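Side-chain contacts in G-protein interacting protein 1 (Dictyostelium discoideum, PDB 5Z1N), which probably binds heterotrimeric G protein and sequesters it in the cytosol during chemotaxis, its C-terminal TNFAIP8-like helical domain holding phospholipid: residues A[23-28]-A[129-134]; A[77-82]-A[140-145]; A[5-10]-A[36-41]. All blocks are in the same frame, centred on the assembly; numbering follows the deposited sequence.

Contact 1 (A[23-28]-A[129-134]); sequences KIIKRV and FAFLGS. With PEF (di-palmitoyl-3-sn-phosphatidylethanolamine), chain B.
I25 serves two apolar partners at once, F131 and L132, successive residues at the C-terminal end of helix 119-132. Its CG2 methyl lies 3.8 Å from F131 CE1 and spreads on to the neighbouring ring atom, with CG2 4.0 Å from F131 CZ. The other branch brushes the same ring, I25 CG1 and CD1 each lying 4.0 Å from F131 CE1, but CD1 alone meets the leucine, 3.7 Å from L132 CD2, where the two side chains cross at about a right angle. The CG2 methyl comes to the phenyl ring obliquely, and the contact is apolar packing throughout.

I25 holds CG2 anti to its backbone N (chi1 -64°), which places both branches against the ring. F131 likewise sets CG anti to its backbone N (chi1 -175°), extending the ring toward helix 12-28. L132 leaves its backbone more to the side, and it is the end of the branched chain that closes on I25. On another side of the same helix, F129 belongs to the phosphatidylethanolamine pocket: F129 CZ is 3.5 Å from C44 of the phosphatidylethanolamine, near the end of one palmitoyl chain. A single helix end therefore packs against protein and lipid together.

Past L132 the helix stops. G133 is the first residue to abandon helical geometry, its carbonyl O hydrogen-bonded to S99 OG, and S134 then takes the N-cap position of helix 135-144. That next helix also enters the packing, since the F137 ring meets F131 and touches I24 and V28. Helix 31-53 adds A34 beside I25, while helix 92-113 brings A105 and T109 against F129.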
loop_
_atom_site.group_PDB
_atom_site.type_symbol
_atom_site.label_atom_id
_atom_site.label_comp_id
_atom_site.label_asym_id
_atom_site.label_seq_id
_atom_site.Cartn_x
_atom_site.Cartn_y
_atom_site.Cartn_z
ATOM N N LYS A 23 -4.670 -7.482 8.494
ATOM C CA LYS A 23 -5.733 -8.468 8.674
ATOM C C LYS A 23 -6.150 -9.067 7.338
ATOM O O LYS A 23 -6.339 -10.291 7.224
ATOM C CB LYS A 23 -6.935 -7.837 9.379
ATOM C CG LYS A 23 -8.072 -8.820 9.636
ATOM C CD LYS A 23 -9.028 -8.322 10.713
ATOM C CE LYS A 23 -9.723 -7.030 10.299
ATOM N NZ LYS A 23 -10.559 -6.467 11.405
ATOM N N ILE A 24 -6.271 -8.227 6.305
ATOM C CA ILE A 24 -6.636 -8.754 4.990
ATOM C C ILE A 24 -5.571 -9.724 4.479
ATOM O O ILE A 24 -5.889 -10.802 3.948
ATOM C CB ILE A 24 -6.885 -7.594 4.011
ATOM C CG1 ILE A 24 -8.207 -6.904 4.366
ATOM C CG2 ILE A 24 -6.908 -8.094 2.579
ATOM C CD1 ILE A 24 -8.416 -5.558 3.696
ATOM N N ILE A 25 -4.293 -9.373 4.652
ATOM C CA ILE A 25 -3.213 -10.257 4.215
ATOM C C ILE A 25 -3.282 -11.587 4.953
ATOM O O ILE A 25 -3.110 -12.655 4.351
ATOM C CB ILE A 25 -1.844 -9.582 4.408
ATOM C CG1 ILE A 25 -1.721 -8.344 3.525
ATOM C CG2 ILE A 25 -0.718 -10.561 4.086
ATOM C CD1 ILE A 25 -0.400 -7.635 3.686
ATOM N N LYS A 26 -3.516 -11.543 6.269
ATOM C CA LYS A 26 -3.723 -12.773 7.029
ATOM C C LYS A 26 -4.799 -13.633 6.379
ATOM O O LYS A 26 -4.611 -14.835 6.168
ATOM C CB LYS A 26 -4.112 -12.450 8.474
ATOM C CG LYS A 26 -2.948 -12.188 9.413
ATOM C CD LYS A 26 -3.338 -12.425 10.870
ATOM C CE LYS A 26 -4.452 -11.498 11.310
ATOM N NZ LYS A 26 -4.822 -11.729 12.740
ATOM N N ARG A 27 -5.932 -13.016 6.034
ATOM C CA ARG A 27 -7.038 -13.785 5.475
ATOM C C ARG A 27 -6.701 -14.386 4.114
ATOM O O ARG A 27 -7.163 -15.489 3.800
ATOM C CB ARG A 27 -8.285 -12.906 5.379
ATOM C CG ARG A 27 -8.814 -12.432 6.730
ATOM C CD ARG A 27 -9.356 -13.584 7.577
ATOM N NE ARG A 27 -8.323 -14.233 8.385
ATOM C CZ ARG A 27 -7.991 -13.863 9.617
ATOM N NH1 ARG A 27 -7.043 -14.516 10.272
ATOM N NH2 ARG A 27 -8.603 -12.838 10.194
ATOM N N VAL A 28 -5.904 -13.700 3.294
ATOM C CA VAL A 28 -5.648 -14.213 1.950
ATOM C C VAL A 28 -4.435 -15.133 1.852
ATOM O O VAL A 28 -4.342 -15.912 0.893
ATOM C CB VAL A 28 -5.475 -13.069 0.936
ATOM C CG1 VAL A 28 -6.741 -12.232 0.859
ATOM C CG2 VAL A 28 -4.277 -12.232 1.307
ATOM N N PHE A 129 5.838 -4.210 -2.583
ATOM C CA PHE A 129 4.897 -3.607 -3.522
ATOM C C PHE A 129 4.309 -4.640 -4.470
ATOM O O PHE A 129 3.149 -4.518 -4.882
ATOM C CB PHE A 129 5.580 -2.503 -4.327
ATOM C CG PHE A 129 5.503 -1.142 -3.696
ATOM C CD1 PHE A 129 4.433 -0.302 -3.958
ATOM C CD2 PHE A 129 6.514 -0.690 -2.866
ATOM C CE1 PHE A 129 4.366 0.955 -3.387
ATOM C CE2 PHE A 129 6.452 0.565 -2.291
ATOM C CZ PHE A 129 5.378 1.390 -2.554
ATOM N N ALA A 130 5.091 -5.654 -4.841
ATOM C CA ALA A 130 4.594 -6.668 -5.759
ATOM C C ALA A 130 3.492 -7.493 -5.114
ATOM O O ALA A 130 2.529 -7.882 -5.782
ATOM C CB ALA A 130 5.736 -7.570 -6.224
ATOM N N PHE A 131 3.612 -7.769 -3.815
ATOM C CA PHE A 131 2.532 -8.469 -3.131
ATOM C C PHE A 131 1.330 -7.554 -2.927
ATOM O O PHE A 131 0.205 -7.899 -3.306
ATOM C CB PHE A 131 3.017 -9.017 -1.792
ATOM C CG PHE A 131 1.991 -9.846 -1.078
ATOM C CD1 PHE A 131 1.107 -9.264 -0.186
ATOM C CD2 PHE A 131 1.905 -11.207 -1.310
ATOM C CE1 PHE A 131 0.160 -10.026 0.467
ATOM C CE2 PHE A 131 0.962 -11.974 -0.659
ATOM C CZ PHE A 131 0.090 -11.383 0.231
ATOM N N LEU A 132 1.553 -6.379 -2.331
ATOM C CA LEU A 132 0.442 -5.494 -1.982
ATOM C C LEU A 132 -0.267 -4.953 -3.213
ATOM O O LEU A 132 -1.460 -4.631 -3.147
ATOM C CB LEU A 132 0.939 -4.329 -1.128
ATOM C CG LEU A 132 1.495 -4.635 0.256
ATOM C CD1 LEU A 132 2.199 -3.403 0.785
ATOM C CD2 LEU A 132 0.387 -5.077 1.196
ATOM N N GLY A 133 0.442 -4.820 -4.328
ATOM C CA GLY A 133 -0.140 -4.343 -5.561
ATOM C C GLY A 133 -0.489 -5.429 -6.551
ATOM O O GLY A 133 -0.782 -5.118 -7.711
ATOM N N SER A 134 -0.469 -6.692 -6.138
ATOM C CA SER A 134 -0.718 -7.789 -7.061
ATOM C C SER A 134 -2.185 -7.830 -7.471
ATOM O O SER A 134 -3.080 -7.743 -6.626
ATOM C CB SER A 134 -0.318 -9.116 -6.424
ATOM O OG SER A 134 -0.809 -10.204 -7.183
HETATM C C2 PEF B . 1.431 9.001 8.290
HETATM C C1 PEF B . 2.205 10.232 7.834
HETATM N N PEF B . 0.085 15.587 6.395
HETATM C C3 PEF B . 0.040 9.366 8.784
HETATM C C4 PEF B . 1.893 13.983 6.266
HETATM C C5 PEF B . 1.448 15.403 5.945
HETATM C C10 PEF B . 1.443 6.745 7.506
HETATM C C11 PEF B . 1.583 5.733 6.397
HETATM C C12 PEF B . 0.562 4.607 6.518
HETATM C C13 PEF B . 0.562 3.829 5.206
HETATM C C14 PEF B . -0.300 2.572 5.239
HETATM C C15 PEF B . -0.511 2.084 3.808
HETATM C C16 PEF B . -1.263 0.763 3.754
HETATM C C17 PEF B . -1.808 0.486 2.355
HETATM C C18 PEF B . -0.768 0.749 1.270
HETATM C C19 PEF B . -0.878 -0.268 0.138
HETATM C C20 PEF B . -2.305 -0.403 -0.383
HETATM C C21 PEF B . -2.722 -1.869 -0.423
HETATM C C22 PEF B . -4.186 -2.023 -0.817
HETATM C C23 PEF B . -4.700 -3.421 -0.484
HETATM C C24 PEF B . -6.124 -3.610 -0.991
HETATM C C25 PEF B . -6.707 -4.922 -0.517
HETATM C C30 PEF B . -1.666 8.614 7.158
HETATM C C31 PEF B . -2.553 8.874 5.965
HETATM C C32 PEF B . -1.966 8.208 4.726
HETATM C C33 PEF B . -0.699 8.914 4.261
HETATM C C34 PEF B . 0.219 7.945 3.525
HETATM C C35 PEF B . 1.390 8.676 2.876
HETATM C C36 PEF B . 2.578 7.743 2.669
HETATM C C37 PEF B . 3.559 8.289 1.636
HETATM C C38 PEF B . 4.824 7.437 1.586
HETATM C C39 PEF B . 5.131 6.973 0.166
HETATM C C40 PEF B . 6.418 6.156 0.097
HETATM C C41 PEF B . 6.346 4.898 0.957
HETATM C C42 PEF B . 5.264 3.935 0.477
HETATM C C43 PEF B . 5.349 2.612 1.228
HETATM C C44 PEF B . 4.253 1.647 0.794
HETATM C C45 PEF B . 4.488 0.272 1.381
HETATM O O4 PEF B . 1.462 6.416 8.679
HETATM O O5 PEF B . -1.675 7.530 7.720
HETATM O O2 PEF B . 1.283 8.147 7.164
HETATM O O3 PEF B . -0.766 9.643 7.643
HETATM O O1P PEF B . 2.780 13.351 9.833
HETATM O O2P PEF B . 3.784 12.547 7.538
HETATM O O3P PEF B . 1.783 11.375 8.566
HETATM O O4P PEF B . 1.572 13.662 7.619
HETATM P P PEF B . 2.603 12.757 8.451
#

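Contact 2 (A[77-82]-A[140-145]); sequences DRAFRY and KVWDDL
The last turns of helix 59-81 and helix 135-144 are joined in this all-helical TNFAIP8-like domain by one indole, that of W142, laid against the backbone of A79 and F80. W142 NE1 donates to A79 O over 3.1 Å, with an N-H...O angle of 156°. The oxygen lies close to the indole plane, yet the donor stands well above the carbonyl plane, 76° out of it. Y82 N reaches A79 O from the opposite face, at 2.9 Å, so two donors share one acceptor where the helix is ending.

The indole N-H thus takes up the A79 carbonyl at the end of helix 59-81 while the ring's carbon edge packs beside it. Here W142 CZ2 comes 3.6 Å from A79 CB and 3.4 Å from F80 N, which sits in the plane of the indole. A first torsion away from the staggered positions (chi1 -106°) sets the ring in this position.

Y83 meets W142 edge-to-face and also lies against the F80 ring, the planes of Y83 and F80 nearly parallel. D143 OD1 accepts from A88 N, tying helix 135-144 to the loop between helix 59-81 and helix 92-113.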
loop_
_atom_site.group_PDB
_atom_site.type_symbol
_atom_site.label_atom_id
_atom_site.label_comp_id
_atom_site.label_asym_id
_atom_site.label_seq_id
_atom_site.Cartn_x
_atom_site.Cartn_y
_atom_site.Cartn_z
ATOM N N ASP A 77 -10.805 2.372 -4.811
ATOM C CA ASP A 77 -12.088 2.942 -4.419
ATOM C C ASP A 77 -13.139 2.655 -5.480
ATOM O O ASP A 77 -14.233 2.165 -5.169
ATOM C CB ASP A 77 -11.951 4.441 -4.172
ATOM C CG ASP A 77 -13.210 5.047 -3.583
ATOM O OD1 ASP A 77 -13.699 6.049 -4.143
ATOM O OD2 ASP A 77 -13.715 4.512 -2.572
ATOM N N ARG A 78 -12.790 2.882 -6.753
ATOM C CA ARG A 78 -13.738 2.605 -7.826
ATOM C C ARG A 78 -14.181 1.153 -7.775
ATOM O O ARG A 78 -15.383 0.855 -7.781
ATOM C CB ARG A 78 -13.114 2.930 -9.185
ATOM C CG ARG A 78 -12.792 4.399 -9.389
ATOM C CD ARG A 78 -12.323 4.652 -10.806
ATOM N NE ARG A 78 -11.999 6.055 -11.043
ATOM C CZ ARG A 78 -11.404 6.503 -12.142
ATOM N NH1 ARG A 78 -11.065 5.655 -13.107
ATOM N NH2 ARG A 78 -11.144 7.797 -12.277
ATOM N N ALA A 79 -13.217 0.234 -7.659
ATOM C CA ALA A 79 -13.582 -1.172 -7.642
ATOM C C ALA A 79 -14.374 -1.501 -6.391
ATOM O O ALA A 79 -15.299 -2.323 -6.437
ATOM C CB ALA A 79 -12.336 -2.048 -7.740
ATOM N N PHE A 80 -14.058 -0.836 -5.279
ATOM C CA PHE A 80 -14.790 -1.130 -4.063
ATOM C C PHE A 80 -16.244 -0.707 -4.171
ATOM O O PHE A 80 -17.080 -1.229 -3.425
ATOM C CB PHE A 80 -14.138 -0.463 -2.856
ATOM C CG PHE A 80 -14.773 -0.850 -1.552
ATOM C CD1 PHE A 80 -14.638 -2.137 -1.062
ATOM C CD2 PHE A 80 -15.528 0.064 -0.832
ATOM C CE1 PHE A 80 -15.235 -2.507 0.132
ATOM C CE2 PHE A 80 -16.125 -0.300 0.364
ATOM C CZ PHE A 80 -15.979 -1.584 0.845
ATOM N N ARG A 81 -16.573 0.200 -5.098
ATOM C CA ARG A 81 -17.981 0.539 -5.289
ATOM C C ARG A 81 -18.784 -0.687 -5.707
ATOM O O ARG A 81 -19.982 -0.778 -5.411
ATOM C CB ARG A 81 -18.122 1.664 -6.319
ATOM C CG ARG A 81 -19.567 2.067 -6.630
ATOM C CD ARG A 81 -20.064 1.383 -7.895
ATOM N NE ARG A 81 -21.431 1.751 -8.256
ATOM C CZ ARG A 81 -22.510 1.111 -7.821
ATOM N NH1 ARG A 81 -23.716 1.508 -8.204
ATOM N NH2 ARG A 81 -22.387 0.080 -6.998
ATOM N N TYR A 82 -18.140 -1.648 -6.369
ATOM C CA TYR A 82 -18.802 -2.860 -6.827
ATOM C C TYR A 82 -18.517 -4.060 -5.937
ATOM O O TYR A 82 -18.956 -5.169 -6.258
ATOM C CB TYR A 82 -18.392 -3.171 -8.271
ATOM C CG TYR A 82 -18.641 -2.018 -9.213
ATOM C CD1 TYR A 82 -19.907 -1.786 -9.738
ATOM C CD2 TYR A 82 -17.615 -1.143 -9.557
ATOM C CE1 TYR A 82 -20.141 -0.719 -10.597
ATOM C CE2 TYR A 82 -17.838 -0.079 -10.412
ATOM C CZ TYR A 82 -19.102 0.130 -10.927
ATOM O OH TYR A 82 -19.319 1.194 -11.771
ATOM N N LYS A 140 -8.468 -12.059 -5.372
ATOM C CA LYS A 140 -8.772 -12.893 -4.213
ATOM C C LYS A 140 -9.542 -12.107 -3.159
ATOM O O LYS A 140 -10.522 -12.601 -2.597
ATOM C CB LYS A 140 -7.484 -13.465 -3.621
ATOM C CG LYS A 140 -7.685 -14.269 -2.342
ATOM C CD LYS A 140 -7.966 -15.736 -2.640
ATOM C CE LYS A 140 -8.287 -16.513 -1.367
ATOM N NZ LYS A 140 -8.818 -17.869 -1.682
ATOM N N VAL A 141 -9.115 -10.874 -2.884
ATOM C CA VAL A 141 -9.785 -10.056 -1.876
ATOM C C VAL A 141 -11.232 -9.786 -2.276
ATOM O O VAL A 141 -12.157 -9.914 -1.464
ATOM C CB VAL A 141 -9.004 -8.748 -1.655
ATOM C CG1 VAL A 141 -9.894 -7.680 -1.043
ATOM C CG2 VAL A 141 -7.788 -9.008 -0.775
ATOM N N TRP A 142 -11.453 -9.428 -3.542
ATOM C CA TRP A 142 -12.783 -9.040 -3.985
ATOM C C TRP A 142 -13.733 -10.225 -4.092
ATOM O O TRP A 142 -14.952 -10.016 -4.092
ATOM C CB TRP A 142 -12.703 -8.312 -5.330
ATOM C CG TRP A 142 -12.930 -6.832 -5.224
ATOM C CD1 TRP A 142 -14.051 -6.143 -5.599
ATOM C CD2 TRP A 142 -12.017 -5.856 -4.703
ATOM N NE1 TRP A 142 -13.888 -4.802 -5.351
ATOM C CE2 TRP A 142 -12.652 -4.598 -4.800
ATOM C CE3 TRP A 142 -10.727 -5.924 -4.169
ATOM C CZ2 TRP A 142 -12.040 -3.420 -4.380
ATOM C CZ3 TRP A 142 -10.118 -4.747 -3.752
ATOM C CH2 TRP A 142 -10.776 -3.513 -3.862
ATOM N N ASP A 143 -13.221 -11.455 -4.182
ATOM C CA ASP A 143 -14.103 -12.612 -4.318
ATOM C C ASP A 143 -14.226 -13.477 -3.071
ATOM O O ASP A 143 -15.292 -14.053 -2.845
ATOM C CB ASP A 143 -13.640 -13.504 -5.476
ATOM C CG ASP A 143 -14.272 -13.121 -6.789
ATOM O OD1 ASP A 143 -15.102 -12.189 -6.801
ATOM O OD2 ASP A 143 -13.946 -13.755 -7.812
ATOM N N ASP A 144 -13.179 -13.587 -2.257
ATOM C CA ASP A 144 -13.081 -14.657 -1.271
ATOM C C ASP A 144 -13.041 -14.161 0.170
ATOM O O ASP A 144 -12.815 -14.967 1.081
ATOM C CB ASP A 144 -11.845 -15.518 -1.561
ATOM C CG ASP A 144 -11.985 -16.335 -2.838
ATOM O OD1 ASP A 144 -13.107 -16.402 -3.384
ATOM O OD2 ASP A 144 -10.974 -16.907 -3.301
ATOM N N LEU A 145 -13.252 -12.873 0.410
ATOM C CA LEU A 145 -13.258 -12.354 1.770
ATOM C C LEU A 145 -14.664 -12.384 2.355
ATOM O O LEU A 145 -15.663 -12.251 1.641
ATOM C CB LEU A 145 -12.726 -10.920 1.824
ATOM C CG LEU A 145 -11.219 -10.678 1.776
ATOM C CD1 LEU A 145 -10.925 -9.221 2.091
ATOM C CD2 LEU A 145 -10.481 -11.594 2.737
#

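Contact 3 (A[5-10]-A[36-41]); sequences GLKKLI and EMEKNI
E38 OE2 takes a salt bridge from K7 NZ at 3.0 Å. The ammonium does not lie in the carboxylate plane but approaches from above it, 39° out. K7 CE also lies alongside, 3.4 Å from E38 OE2, so the last carbon of the chain shares in the approach. A water stands beside the pair, its oxygen 2.7 Å from E38 OE2, but it sits too close to K7 NZ for its placement to be trusted, and its part in the contact is doubtful.

Both side chains reach this point by stretching. K7 starts with CG beside its backbone N (chi1 -69°) and runs extended to its nitrogen; E38 is extended too, and the two cross at about a right angle. The other carboxylate oxygen has its own cation, E38 OE1 forming a salt bridge with K22 NZ. Two lysines thus serve one largely buried glutamate, an arrangement that would be expected to stabilise its negative charge.

The bridge connects the short N-terminal helix 4-8 to helix 31-53, and E38's second bridge, to K22, ties helix 31-53 to helix 12-28. Apolar contacts accompany it: K7 packs on L42, while I10, a residue of the phosphatidylethanolamine pocket that touches the lipid, lies on L42 and I46 of helix 31-53 and on I18 of helix 12-28.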
loop_
_atom_site.group_PDB
_atom_site.type_symbol
_atom_site.label_atom_id
_atom_site.label_comp_id
_atom_site.label_asym_id
_atom_site.label_seq_id
_atom_site.Cartn_x
_atom_site.Cartn_y
_atom_site.Cartn_z
ATOM N N GLY A 5 9.425 0.613 18.234
ATOM C CA GLY A 5 9.840 1.950 17.843
ATOM C C GLY A 5 9.280 2.366 16.499
ATOM O O GLY A 5 8.766 3.482 16.347
ATOM N N LEU A 6 9.364 1.475 15.507
ATOM C CA LEU A 6 8.788 1.755 14.198
ATOM C C LEU A 6 7.327 2.169 14.314
ATOM O O LEU A 6 6.880 3.094 13.629
ATOM C CB LEU A 6 8.925 0.529 13.295
ATOM C CG LEU A 6 10.296 -0.146 13.218
ATOM C CD1 LEU A 6 10.259 -1.309 12.239
ATOM C CD2 LEU A 6 11.367 0.859 12.818
ATOM N N LYS A 7 6.572 1.506 15.196
ATOM C CA LYS A 7 5.164 1.850 15.362
ATOM C C LYS A 7 4.984 3.170 16.099
ATOM O O LYS A 7 4.046 3.916 15.797
ATOM C CB LYS A 7 4.424 0.726 16.086
ATOM C CG LYS A 7 4.282 -0.537 15.253
ATOM C CD LYS A 7 3.308 -1.524 15.871
ATOM C CE LYS A 7 3.154 -2.756 14.989
ATOM N NZ LYS A 7 2.070 -3.665 15.462
ATOM N N LYS A 8 5.858 3.491 17.055
ATOM C CA LYS A 8 5.715 4.798 17.686
ATOM C C LYS A 8 6.239 5.933 16.813
ATOM O O LYS A 8 6.081 7.100 17.187
ATOM C CB LYS A 8 6.393 4.821 19.065
ATOM C CG LYS A 8 7.900 4.683 19.085
ATOM C CD LYS A 8 8.349 3.990 20.370
ATOM C CE LYS A 8 9.646 4.574 20.913
ATOM N NZ LYS A 8 10.159 3.795 22.079
ATOM N N LEU A 9 6.830 5.631 15.658
ATOM C CA LEU A 9 7.208 6.660 14.697
ATOM C C LEU A 9 6.122 6.958 13.664
ATOM O O LEU A 9 6.331 7.813 12.798
ATOM C CB LEU A 9 8.501 6.261 13.981
ATOM C CG LEU A 9 9.765 6.331 14.839
ATOM C CD1 LEU A 9 10.974 5.854 14.053
ATOM C CD2 LEU A 9 9.977 7.747 15.347
ATOM N N ILE A 10 4.982 6.276 13.711
ATOM C CA ILE A 10 3.846 6.676 12.880
ATOM C C ILE A 10 2.621 6.841 13.774
ATOM O O ILE A 10 2.500 6.145 14.792
ATOM C CB ILE A 10 3.582 5.677 11.740
ATOM C CG1 ILE A 10 3.129 4.329 12.289
ATOM C CG2 ILE A 10 4.808 5.533 10.840
ATOM C CD1 ILE A 10 2.328 3.534 11.296
ATOM N N GLU A 36 5.581 -10.424 7.966
ATOM C CA GLU A 36 6.654 -9.913 7.119
ATOM C C GLU A 36 6.233 -8.637 6.403
ATOM O O GLU A 36 6.998 -7.670 6.343
ATOM C CB GLU A 36 7.077 -10.977 6.101
ATOM C CG GLU A 36 8.202 -10.521 5.172
ATOM C CD GLU A 36 8.240 -11.287 3.860
ATOM O OE1 GLU A 36 7.265 -12.003 3.549
ATOM O OE2 GLU A 36 9.249 -11.169 3.136
ATOM N N MET A 37 5.019 -8.618 5.852
ATOM C CA MET A 37 4.557 -7.444 5.124
ATOM C C MET A 37 4.346 -6.260 6.058
ATOM O O MET A 37 4.628 -5.119 5.682
ATOM C CB MET A 37 3.274 -7.769 4.361
ATOM C CG MET A 37 3.494 -8.703 3.177
ATOM S SD MET A 37 4.421 -7.914 1.851
ATOM C CE MET A 37 5.498 -9.245 1.332
ATOM N N GLU A 38 3.854 -6.504 7.276
ATOM C CA GLU A 38 3.707 -5.412 8.236
ATOM C C GLU A 38 5.062 -4.801 8.569
ATOM O O GLU A 38 5.236 -3.572 8.532
ATOM C CB GLU A 38 3.012 -5.908 9.507
ATOM C CG GLU A 38 2.884 -4.849 10.596
ATOM C CD GLU A 38 2.475 -5.425 11.946
ATOM O OE1 GLU A 38 2.893 -6.556 12.270
ATOM O OE2 GLU A 38 1.731 -4.745 12.683
ATOM N N LYS A 39 6.044 -5.655 8.884
ATOM C CA LYS A 39 7.390 -5.161 9.151
ATOM C C LYS A 39 7.949 -4.403 7.954
ATOM O O LYS A 39 8.570 -3.347 8.115
ATOM C CB LYS A 39 8.312 -6.322 9.523
ATOM C CG LYS A 39 9.724 -5.898 9.891
ATOM C CD LYS A 39 10.548 -7.066 10.413
ATOM C CE LYS A 39 11.176 -7.857 9.277
ATOM N NZ LYS A 39 12.462 -8.492 9.690
ATOM N N ASN A 40 7.739 -4.926 6.744
ATOM C CA ASN A 40 8.297 -4.299 5.548
ATOM C C ASN A 40 7.680 -2.928 5.306
ATOM O O ASN A 40 8.390 -1.957 5.007
ATOM C CB ASN A 40 8.079 -5.202 4.334
ATOM C CG ASN A 40 9.039 -6.372 4.293
ATOM O OD1 ASN A 40 9.897 -6.522 5.164
ATOM N ND2 ASN A 40 8.894 -7.215 3.275
ATOM N N ILE A 41 6.354 -2.834 5.421
ATOM C CA ILE A 41 5.669 -1.557 5.240
ATOM C C ILE A 41 6.190 -0.538 6.244
ATOM O O ILE A 41 6.530 0.600 5.887
ATOM C CB ILE A 41 4.146 -1.746 5.365
ATOM C CG1 ILE A 41 3.600 -2.544 4.183
ATOM C CG2 ILE A 41 3.438 -0.405 5.450
ATOM C CD1 ILE A 41 2.133 -2.871 4.311
HETATM O O HOH W 1 1.349 -5.971 15.056
#

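Contact 1 is the middle term of the three. Its centre is 13 Å from that of contact 2, and the two touch directly, I24 CG2 meeting V141 CG2 at 3.6 Å. It is 16 Å from contact 3 between centres, joined by L132 CD1 and I41 CD1, also 3.6 Å apart. Contacts 2 and 3 lie on opposite sides of the chain's centre, their nearest atoms about 12 Å apart. All three lie near the bound phosphatidylethanolamine: contacts 1 and 3 contribute F129 and I10 to its pocket, and the W142 side chain of contact 2 is about 5 Å from it. Apolar packing, an indole-backbone bond and a salt bridge thus join helices near the bound phosphatidylethanolamine.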